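Local atomic coordinates of Rho guanine nucleotide exchange factor 12 (PDB entry 1TXD), a protein that acts as a guanine nucleotide exchange factor for the GTPase RhoA, and is represented here by its DH and PH domains. Residues L224-L236 and L286-C298. The protein carries 1 engineered substitution. Numbering follows the deposited sequence.
Sequences LEDYQRRLDTSSL and LLQKQDDRLVLRC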
# COMPACT_ATOMS: atom_id res chain seq x y z
N LEU A 224 0.94 -6.47 -11.24
CA LEU A 224 1.24 -7.72 -11.93
C LEU A 224 0.08 -8.64 -11.99
O LEU A 224 -0.19 -9.22 -13.04
CB LEU A 224 2.39 -8.44 -11.23
CG LEU A 224 3.78 -8.08 -11.76
CD1 LEU A 224 4.81 -8.95 -11.05
CD2 LEU A 224 3.84 -8.29 -13.26
N GLU A 225 -0.63 -8.80 -10.88
CA GLU A 225 -1.74 -9.76 -10.82
C GLU A 225 -2.82 -9.37 -11.83
O GLU A 225 -3.53 -10.21 -12.41
CB GLU A 225 -2.31 -9.73 -9.39
CG GLU A 225 -3.30 -10.80 -9.09
CD GLU A 225 -3.63 -10.82 -7.60
OE1 GLU A 225 -2.75 -11.21 -6.80
OE2 GLU A 225 -4.76 -10.44 -7.23
N ASP A 226 -2.95 -8.06 -11.99
CA ASP A 226 -3.80 -7.43 -13.00
C ASP A 226 -3.26 -7.71 -14.39
O ASP A 226 -4.00 -8.09 -15.29
CB ASP A 226 -3.84 -5.90 -12.79
CG ASP A 226 -4.93 -5.23 -13.62
OD1 ASP A 226 -6.13 -5.56 -13.42
OD2 ASP A 226 -4.66 -4.38 -14.49
N TYR A 227 -1.95 -7.51 -14.58
CA TYR A 227 -1.36 -7.79 -15.88
C TYR A 227 -1.53 -9.28 -16.18
O TYR A 227 -1.99 -9.64 -17.25
CB TYR A 227 0.10 -7.38 -15.89
CG TYR A 227 0.32 -5.89 -15.77
CD1 TYR A 227 -0.70 -4.96 -15.97
CD2 TYR A 227 1.57 -5.42 -15.50
CE1 TYR A 227 -0.46 -3.58 -15.85
CE2 TYR A 227 1.83 -4.07 -15.39
CZ TYR A 227 0.82 -3.15 -15.58
OH TYR A 227 1.15 -1.80 -15.47
N GLN A 228 -1.25 -10.13 -15.20
CA GLN A 228 -1.37 -11.59 -15.39
C GLN A 228 -2.78 -12.01 -15.76
O GLN A 228 -2.97 -13.04 -16.41
CB GLN A 228 -0.94 -12.37 -14.13
CG GLN A 228 -1.00 -13.94 -14.25
CD GLN A 228 -0.08 -14.51 -15.35
OE1 GLN A 228 0.62 -13.78 -16.04
NE2 GLN A 228 -0.10 -15.83 -15.51
N ARG A 229 -3.76 -11.22 -15.34
CA ARG A 229 -5.16 -11.53 -15.64
C ARG A 229 -5.47 -11.17 -17.09
O ARG A 229 -6.06 -11.95 -17.82
CB ARG A 229 -6.09 -10.77 -14.68
CG ARG A 229 -7.52 -11.27 -14.61
CD ARG A 229 -8.44 -10.41 -13.73
NE ARG A 229 -8.19 -8.97 -13.92
CZ ARG A 229 -8.58 -8.26 -14.98
NH1 ARG A 229 -9.27 -8.82 -15.98
NH2 ARG A 229 -8.27 -6.97 -15.06
N ARG A 230 -5.02 -9.99 -17.51
CA ARG A 230 -5.27 -9.47 -18.87
C ARG A 230 -4.43 -10.17 -19.97
O ARG A 230 -4.69 -10.00 -21.17
CB ARG A 230 -5.05 -7.95 -18.87
CG ARG A 230 -5.98 -7.21 -17.88
CD ARG A 230 -6.05 -5.70 -18.06
NE ARG A 230 -4.74 -5.06 -17.90
CZ ARG A 230 -4.30 -3.99 -18.55
NH1 ARG A 230 -5.06 -3.38 -19.46
NH2 ARG A 230 -3.09 -3.51 -18.31
N LEU A 231 -3.43 -10.94 -19.55
CA LEU A 231 -2.54 -11.69 -20.45
C LEU A 231 -3.31 -12.64 -21.37
O LEU A 231 -4.10 -13.46 -20.90
CB LEU A 231 -1.50 -12.47 -19.61
CG LEU A 231 -0.26 -13.10 -20.26
CD1 LEU A 231 0.83 -12.05 -20.51
CD2 LEU A 231 0.29 -14.27 -19.42
N ASP A 232 -3.07 -12.51 -22.67
CA ASP A 232 -3.80 -13.24 -23.71
C ASP A 232 -2.84 -14.12 -24.53
O ASP A 232 -2.17 -13.64 -25.45
CB ASP A 232 -4.53 -12.25 -24.64
CG ASP A 232 -5.29 -12.94 -25.78
OD1 ASP A 232 -5.45 -14.17 -25.74
OD2 ASP A 232 -5.77 -12.30 -26.74
N THR A 233 -2.79 -15.41 -24.19
CA THR A 233 -2.06 -16.41 -24.96
C THR A 233 -3.02 -17.18 -25.88
O THR A 233 -3.32 -18.35 -25.65
CB THR A 233 -1.30 -17.39 -24.02
OG1 THR A 233 -2.21 -18.02 -23.10
CG2 THR A 233 -0.33 -16.67 -23.13
N SER A 234 -3.51 -16.50 -26.92
CA SER A 234 -4.49 -17.09 -27.85
C SER A 234 -3.80 -17.79 -29.02
O SER A 234 -4.32 -18.78 -29.54
CB SER A 234 -5.46 -16.02 -28.37
OG SER A 234 -6.62 -15.94 -27.55
N SER A 235 -2.65 -17.27 -29.43
CA SER A 235 -1.88 -17.81 -30.56
C SER A 235 -1.23 -19.16 -30.25
O SER A 235 -1.24 -20.06 -31.09
CB SER A 235 -0.83 -16.79 -31.01
OG SER A 235 -1.40 -15.51 -31.21
N LEU A 236 -0.66 -19.31 -29.05
CA LEU A 236 -0.17 -20.61 -28.56
C LEU A 236 -1.30 -21.33 -27.80
O LEU A 236 -1.22 -22.54 -27.55
CB LEU A 236 1.06 -20.44 -27.65
CG LEU A 236 2.45 -20.37 -28.29
CD1 LEU A 236 3.50 -20.11 -27.21
CD2 LEU A 236 2.81 -21.62 -29.09
N LEU A 286 7.36 -8.97 -23.77
CA LEU A 286 6.93 -8.08 -24.82
C LEU A 286 5.45 -8.32 -25.05
O LEU A 286 5.05 -9.43 -25.40
CB LEU A 286 7.75 -8.33 -26.09
CG LEU A 286 9.28 -8.21 -25.91
CD1 LEU A 286 10.00 -8.49 -27.22
CD2 LEU A 286 9.69 -6.85 -25.38
N LEU A 287 4.65 -7.28 -24.83
CA LEU A 287 3.19 -7.36 -24.92
C LEU A 287 2.63 -6.26 -25.81
O LEU A 287 3.30 -5.26 -26.05
CB LEU A 287 2.57 -7.26 -23.52
CG LEU A 287 3.11 -8.20 -22.43
CD1 LEU A 287 2.73 -7.71 -21.06
CD2 LEU A 287 2.61 -9.62 -22.63
N GLN A 288 1.40 -6.46 -26.29
CA GLN A 288 0.72 -5.52 -27.19
C GLN A 288 -0.62 -5.06 -26.61
O GLN A 288 -1.47 -5.89 -26.28
CB GLN A 288 0.47 -6.17 -28.56
CG GLN A 288 1.20 -5.51 -29.74
CD GLN A 288 0.66 -5.96 -31.10
OE1 GLN A 288 0.61 -7.15 -31.39
NE2 GLN A 288 0.27 -5.00 -31.94
N LYS A 289 -0.81 -3.74 -26.51
CA LYS A 289 -2.07 -3.15 -25.97
C LYS A 289 -3.21 -3.20 -27.00
O LYS A 289 -3.38 -2.26 -27.78
CB LYS A 289 -1.85 -1.70 -25.49
CG LYS A 289 -1.47 -1.56 -24.01
CD LYS A 289 -1.43 -0.10 -23.53
CE LYS A 289 -0.99 -0.01 -22.05
NZ LYS A 289 -1.79 0.93 -21.22
N GLN A 290 -3.99 -4.28 -26.98
CA GLN A 290 -5.13 -4.45 -27.88
C GLN A 290 -6.45 -4.38 -27.10
O GLN A 290 -6.94 -5.40 -26.61
CB GLN A 290 -5.03 -5.79 -28.61
CG GLN A 290 -3.98 -5.81 -29.73
CD GLN A 290 -4.57 -5.92 -31.13
OE1 GLN A 290 -5.72 -5.53 -31.36
NE2 GLN A 290 -3.78 -6.44 -32.06
N ASP A 291 -7.02 -3.18 -27.02
CA ASP A 291 -8.16 -2.89 -26.14
C ASP A 291 -7.79 -3.25 -24.69
O ASP A 291 -6.82 -2.71 -24.15
CB ASP A 291 -9.45 -3.59 -26.61
CG ASP A 291 -9.99 -3.04 -27.92
OD1 ASP A 291 -9.76 -1.85 -28.23
OD2 ASP A 291 -10.66 -3.73 -28.71
N ASP A 292 -8.54 -4.17 -24.07
CA ASP A 292 -8.30 -4.56 -22.67
C ASP A 292 -7.09 -5.50 -22.51
O ASP A 292 -6.39 -5.44 -21.51
CB ASP A 292 -9.54 -5.24 -22.08
CG ASP A 292 -10.68 -4.27 -21.81
OD1 ASP A 292 -10.42 -3.05 -21.71
OD2 ASP A 292 -11.87 -4.64 -21.68
N ARG A 293 -6.86 -6.35 -23.50
CA ARG A 293 -5.93 -7.47 -23.36
C ARG A 293 -4.46 -7.04 -23.44
O ARG A 293 -4.14 -5.90 -23.79
CB ARG A 293 -6.20 -8.54 -24.43
CG ARG A 293 -7.63 -9.05 -24.51
CD ARG A 293 -7.97 -9.73 -25.83
NE ARG A 293 -9.41 -9.81 -26.08
CZ ARG A 293 -9.97 -10.18 -27.23
NH1 ARG A 293 -9.23 -10.52 -28.28
NH2 ARG A 293 -11.29 -10.22 -27.33
N LEU A 294 -3.59 -7.98 -23.10
CA LEU A 294 -2.15 -7.83 -23.23
C LEU A 294 -1.64 -9.11 -23.88
O LEU A 294 -1.58 -10.16 -23.23
CB LEU A 294 -1.48 -7.66 -21.86
CG LEU A 294 -1.76 -6.37 -21.09
CD1 LEU A 294 -1.04 -6.44 -19.74
CD2 LEU A 294 -1.36 -5.13 -21.88
N VAL A 295 -1.25 -9.02 -25.15
CA VAL A 295 -1.05 -10.21 -25.97
C VAL A 295 0.39 -10.72 -25.95
O VAL A 295 1.33 -9.95 -26.09
CB VAL A 295 -1.49 -9.98 -27.43
CG1 VAL A 295 -1.92 -11.30 -28.06
CG2 VAL A 295 -2.63 -8.96 -27.52
N LEU A 296 0.53 -12.03 -25.74
CA LEU A 296 1.80 -12.73 -25.84
C LEU A 296 1.81 -13.51 -27.17
O LEU A 296 1.19 -14.57 -27.28
CB LEU A 296 1.97 -13.68 -24.66
CG LEU A 296 3.40 -14.17 -24.39
CD1 LEU A 296 4.28 -13.05 -23.83
CD2 LEU A 296 3.40 -15.38 -23.45
N ARG A 297 2.51 -12.96 -28.17
CA ARG A 297 2.60 -13.55 -29.52
C ARG A 297 3.91 -13.16 -30.25
O ARG A 297 4.78 -12.52 -29.68
CB ARG A 297 1.37 -13.17 -30.35
CG ARG A 297 1.18 -11.67 -30.52
CD ARG A 297 0.30 -11.30 -31.70
NE ARG A 297 1.08 -10.78 -32.82
CZ ARG A 297 0.64 -10.68 -34.08
NH1 ARG A 297 -0.59 -11.06 -34.40
NH2 ARG A 297 1.44 -10.19 -35.01
N CYS A 298 4.03 -13.57 -31.52
CA CYS A 298 5.23 -13.27 -32.33
C CYS A 298 4.92 -12.43 -33.57
O CYS A 298 3.79 -11.97 -33.76
CB CYS A 298 5.93 -14.57 -32.74
SG CYS A 298 6.21 -15.73 -31.37
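L231 and L294 pair in parallel where helix 191-230 gives way to a short strand that joins the PH-domain sheet. Backbone hydrogen bonds join L294 N to R230 O (3.0 Å), D232 N to L294 O (2.8 Å) and L296 N to D232 O (3.2 Å). L294 thus bonds to R230 and D232 flanking L231, and D232 to L294 and L296 flanking V295, as in a regular parallel pair.

The apolar packing gathers L231 with the buried L287, L294 and L296. With its CG anti to the backbone N (chi1 -167°), L231 brings CD1 within 3.7 Å of L287 CD2, crossing it at about a right angle. L294 packs against the last helical turn, its CD1 4.1 Å from Y227 CD1 and its CG over one face of the R230 guanidinium, offset toward the rim. R230 NH1 bonds weakly to D292 O (3.2 Å); D226 OD2 meets its NE by charge alone. T233 CG2 lies beside L296 CD2.

The D232 side is looser, with R293 exposed to solvent. D232 OD2 lies 3.5 Å from R293 CD, but R293 NH1, at 4.2 Å, is too far for a salt bridge. D232 OD1 accepts S234 OG on its syn lone pair.

The contact ties the end of the long DH helix to the PH sheet: Y227 touches M257 of strand 257-266 and Y276 of strand 275-280, where L287 also packs on L278.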